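Local coordinates for uncharacterized protein (PDB 4JPQ) that is of unknown function but, as a member of carbohydrate-binding family 9, probably binds carbohydrate, at residues V94-F105 with I161-V171. Numbering follows the deposited sequence.
Sequences VSPEGDDRYYNF and IPVSAFFQHSV
Tyr103 pushes its ring from the strand into the turn formed by Phe166 to His169, where its hydroxyl meets two partners near the ring plane. Gln168 N donates to Tyr103 OH (2.8 Å) along a bent path, 141° at the hydrogen, and Tyr103 OH shares a second bond with His169 ND1 at 2.7 Å. These two bonds tie the buried tyrosine to the type I turn, which is itself closed by the backbone bond from His169 N to Phe166 O. With CG anti to its own carbonyl carbon (chi1 -63°), Tyr103 reaches past Phe166, whose CD1 lies over one face, toward the rim, 3.5 Å from Tyr103 CD1; the two ring planes are inclined at 52°. Tyr103 also turns an edge toward the face of Phe167 in an offset T-shaped pair.

The His169 imidazole, rim to rim with Tyr103, is flanked by the 94-105 hairpin. Pro96 CG sits over the centre of one face in a CH-pi contact, 4.2 Å from the ring centroid. At the edge, Arg101 CB packs against CE1, and the Asp99 carboxylate stands perpendicular to the ring near NE2. Glu97 OE2 is bridged by a water to Ser170 N.

On the apolar side Phe166 CE1 lies 3.7 Å from Val94 CG1 and meets the edge of the Phe105 ring. The other end of the contact is closed by Ile161, whose CD1 stands over the centre of the Phe105 ring.

Tyr103, Phe166, Phe167 and His169 thus form an aromatic cluster that fastens the loop after strand 152-162 onto the hairpin of strands 89-95 and 102-108. Phe167 reaches Val131 of helix 129-134, Pro96 and Val94 touch Met179 of strand 178-186, and Phe105 and Ile161 both pack on Phe92.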
# COMPACT_ATOMS: atom_id res chain seq x y z
N VAL A 94 5.50 1.74 5.77
CA VAL A 94 6.90 1.29 5.78
C VAL A 94 7.88 2.27 6.46
O VAL A 94 7.76 3.48 6.27
CB VAL A 94 7.36 0.97 4.32
CG1 VAL A 94 7.35 2.21 3.43
CG2 VAL A 94 8.73 0.31 4.28
N SER A 95 8.82 1.72 7.24
CA SER A 95 9.91 2.46 7.92
C SER A 95 11.17 1.95 7.22
O SER A 95 11.50 0.76 7.33
CB SER A 95 9.95 2.16 9.43
OG SER A 95 11.11 2.72 10.05
N PRO A 96 11.92 2.83 6.54
CA PRO A 96 13.02 2.35 5.73
C PRO A 96 14.44 2.30 6.32
O PRO A 96 15.31 1.71 5.66
CB PRO A 96 13.00 3.36 4.58
CG PRO A 96 12.72 4.64 5.30
CD PRO A 96 11.89 4.31 6.51
N GLU A 97 14.68 2.89 7.50
CA GLU A 97 16.05 2.97 8.03
C GLU A 97 16.21 2.42 9.45
O GLU A 97 17.24 2.67 10.08
CB GLU A 97 16.51 4.45 7.99
CG GLU A 97 17.92 4.76 7.43
CD GLU A 97 17.91 5.06 5.93
OE1 GLU A 97 17.88 4.10 5.11
OE2 GLU A 97 17.97 6.26 5.55
N GLY A 98 15.22 1.69 9.96
CA GLY A 98 15.25 1.20 11.34
C GLY A 98 15.18 2.27 12.43
O GLY A 98 15.56 1.99 13.57
N ASP A 99 14.74 3.48 12.09
CA ASP A 99 14.52 4.58 13.05
C ASP A 99 13.00 4.62 13.26
O ASP A 99 12.27 3.81 12.66
CB ASP A 99 15.11 5.93 12.59
CG ASP A 99 14.42 6.52 11.36
OD1 ASP A 99 13.98 5.76 10.46
OD2 ASP A 99 14.35 7.76 11.29
N ASP A 100 12.53 5.53 14.11
CA ASP A 100 11.09 5.61 14.42
C ASP A 100 10.21 6.25 13.36
O ASP A 100 8.99 6.09 13.43
CB ASP A 100 10.87 6.27 15.78
CG ASP A 100 11.45 5.45 16.93
OD1 ASP A 100 11.81 4.26 16.74
OD2 ASP A 100 11.54 6.00 18.04
N ARG A 101 10.80 6.95 12.40
CA ARG A 101 10.03 7.54 11.32
C ARG A 101 9.53 6.46 10.36
O ARG A 101 10.24 5.48 10.07
CB ARG A 101 10.84 8.56 10.53
CG ARG A 101 11.20 9.83 11.27
CD ARG A 101 11.78 10.81 10.22
NE ARG A 101 12.67 11.88 10.70
CZ ARG A 101 12.33 13.15 10.96
NH1 ARG A 101 11.07 13.61 10.84
NH2 ARG A 101 13.28 14.00 11.37
N TYR A 102 8.29 6.63 9.90
CA TYR A 102 7.66 5.71 8.93
C TYR A 102 6.80 6.52 7.97
O TYR A 102 6.52 7.71 8.22
CB TYR A 102 6.81 4.61 9.60
CG TYR A 102 5.52 5.11 10.19
CD1 TYR A 102 5.48 5.73 11.45
CD2 TYR A 102 4.32 4.98 9.49
CE1 TYR A 102 4.28 6.21 11.99
CE2 TYR A 102 3.12 5.46 10.00
CZ TYR A 102 3.10 6.07 11.25
OH TYR A 102 1.91 6.52 11.74
N TYR A 103 6.39 5.84 6.90
CA TYR A 103 5.56 6.41 5.85
C TYR A 103 4.32 5.56 5.64
O TYR A 103 4.35 4.35 5.86
CB TYR A 103 6.33 6.43 4.55
CG TYR A 103 7.55 7.30 4.56
CD1 TYR A 103 8.78 6.80 5.01
CD2 TYR A 103 7.50 8.62 4.11
CE1 TYR A 103 9.93 7.61 5.00
CE2 TYR A 103 8.63 9.43 4.09
CZ TYR A 103 9.84 8.92 4.54
OH TYR A 103 10.96 9.71 4.53
N ASN A 104 3.23 6.19 5.21
CA ASN A 104 2.00 5.48 4.85
C ASN A 104 1.55 5.95 3.47
O ASN A 104 1.37 7.15 3.25
CB ASN A 104 0.88 5.65 5.89
CG ASN A 104 0.55 7.10 6.19
OD1 ASN A 104 1.44 7.86 6.51
ND2 ASN A 104 -0.72 7.48 6.07
N PHE A 105 1.41 4.99 2.55
CA PHE A 105 0.97 5.23 1.19
C PHE A 105 -0.41 4.61 1.11
O PHE A 105 -0.53 3.39 1.13
CB PHE A 105 1.91 4.54 0.19
CG PHE A 105 3.31 5.07 0.22
CD1 PHE A 105 4.22 4.59 1.14
CD2 PHE A 105 3.73 6.02 -0.71
CE1 PHE A 105 5.52 5.07 1.16
CE2 PHE A 105 5.03 6.50 -0.69
CZ PHE A 105 5.93 6.03 0.24
N ILE A 161 6.90 3.17 -6.28
CA ILE A 161 7.40 4.12 -5.27
C ILE A 161 8.91 4.33 -5.41
O ILE A 161 9.68 3.45 -5.02
CB ILE A 161 7.05 3.61 -3.85
CG1 ILE A 161 5.53 3.48 -3.68
CG2 ILE A 161 7.60 4.55 -2.78
CD1 ILE A 161 5.10 2.71 -2.45
N PRO A 162 9.34 5.48 -6.00
CA PRO A 162 10.79 5.70 -6.08
C PRO A 162 11.40 5.93 -4.70
O PRO A 162 10.74 6.45 -3.80
CB PRO A 162 10.91 6.98 -6.93
CG PRO A 162 9.61 7.09 -7.62
CD PRO A 162 8.63 6.62 -6.59
N VAL A 163 12.66 5.57 -4.58
CA VAL A 163 13.42 5.72 -3.33
C VAL A 163 13.40 7.20 -2.84
O VAL A 163 13.36 7.46 -1.63
CB VAL A 163 14.83 5.13 -3.54
CG1 VAL A 163 15.72 6.04 -4.39
CG2 VAL A 163 15.47 4.83 -2.22
N SER A 164 13.39 8.16 -3.78
CA SER A 164 13.27 9.60 -3.48
C SER A 164 11.95 10.00 -2.83
O SER A 164 11.89 11.04 -2.19
CB SER A 164 13.47 10.43 -4.75
OG SER A 164 12.54 10.04 -5.76
N ALA A 165 10.88 9.20 -3.01
CA ALA A 165 9.58 9.48 -2.35
C ALA A 165 9.62 9.32 -0.83
O ALA A 165 8.66 9.73 -0.17
CB ALA A 165 8.47 8.63 -2.92
N PHE A 166 10.67 8.72 -0.26
CA PHE A 166 10.86 8.72 1.19
C PHE A 166 11.40 10.12 1.53
O PHE A 166 12.57 10.31 1.88
CB PHE A 166 11.81 7.61 1.61
CG PHE A 166 11.28 6.22 1.36
CD1 PHE A 166 10.06 5.82 1.87
CD2 PHE A 166 12.04 5.28 0.67
CE1 PHE A 166 9.57 4.54 1.66
CE2 PHE A 166 11.58 3.99 0.48
CZ PHE A 166 10.33 3.62 0.96
N PHE A 167 10.48 11.09 1.47
CA PHE A 167 10.79 12.53 1.52
C PHE A 167 11.47 13.10 2.75
O PHE A 167 11.99 14.22 2.69
CB PHE A 167 9.57 13.38 1.10
CG PHE A 167 8.41 13.37 2.06
CD1 PHE A 167 7.44 12.38 2.01
CD2 PHE A 167 8.25 14.40 2.98
CE1 PHE A 167 6.36 12.38 2.89
CE2 PHE A 167 7.17 14.42 3.86
CZ PHE A 167 6.23 13.40 3.82
N GLN A 168 11.44 12.35 3.85
CA GLN A 168 12.14 12.71 5.09
C GLN A 168 13.48 11.96 5.26
O GLN A 168 14.07 12.02 6.34
CB GLN A 168 11.25 12.46 6.30
CG GLN A 168 9.95 13.25 6.32
CD GLN A 168 9.06 12.88 7.51
OE1 GLN A 168 9.08 11.75 8.00
NE2 GLN A 168 8.27 13.84 7.97
N HIS A 169 13.97 11.28 4.21
CA HIS A 169 15.24 10.51 4.24
C HIS A 169 16.06 10.68 2.96
O HIS A 169 15.55 11.18 1.96
CB HIS A 169 14.96 9.01 4.43
CG HIS A 169 14.34 8.66 5.75
ND1 HIS A 169 12.99 8.76 5.99
CD2 HIS A 169 14.89 8.22 6.90
CE1 HIS A 169 12.73 8.40 7.23
NE2 HIS A 169 13.87 8.07 7.81
N SER A 170 17.32 10.26 3.03
CA SER A 170 18.24 10.26 1.88
C SER A 170 18.55 8.81 1.57
O SER A 170 19.68 8.36 1.71
CB SER A 170 19.51 11.05 2.20
OG SER A 170 19.20 12.42 2.37
N VAL A 171 17.52 8.07 1.16
CA VAL A 171 17.66 6.64 0.84
C VAL A 171 18.22 6.59 -0.58
O VAL A 171 17.64 7.17 -1.51
CB VAL A 171 16.32 5.86 0.98
CG1 VAL A 171 16.55 4.36 0.85
CG2 VAL A 171 15.68 6.12 2.34
O HOH W 1 18.35 9.37 5.70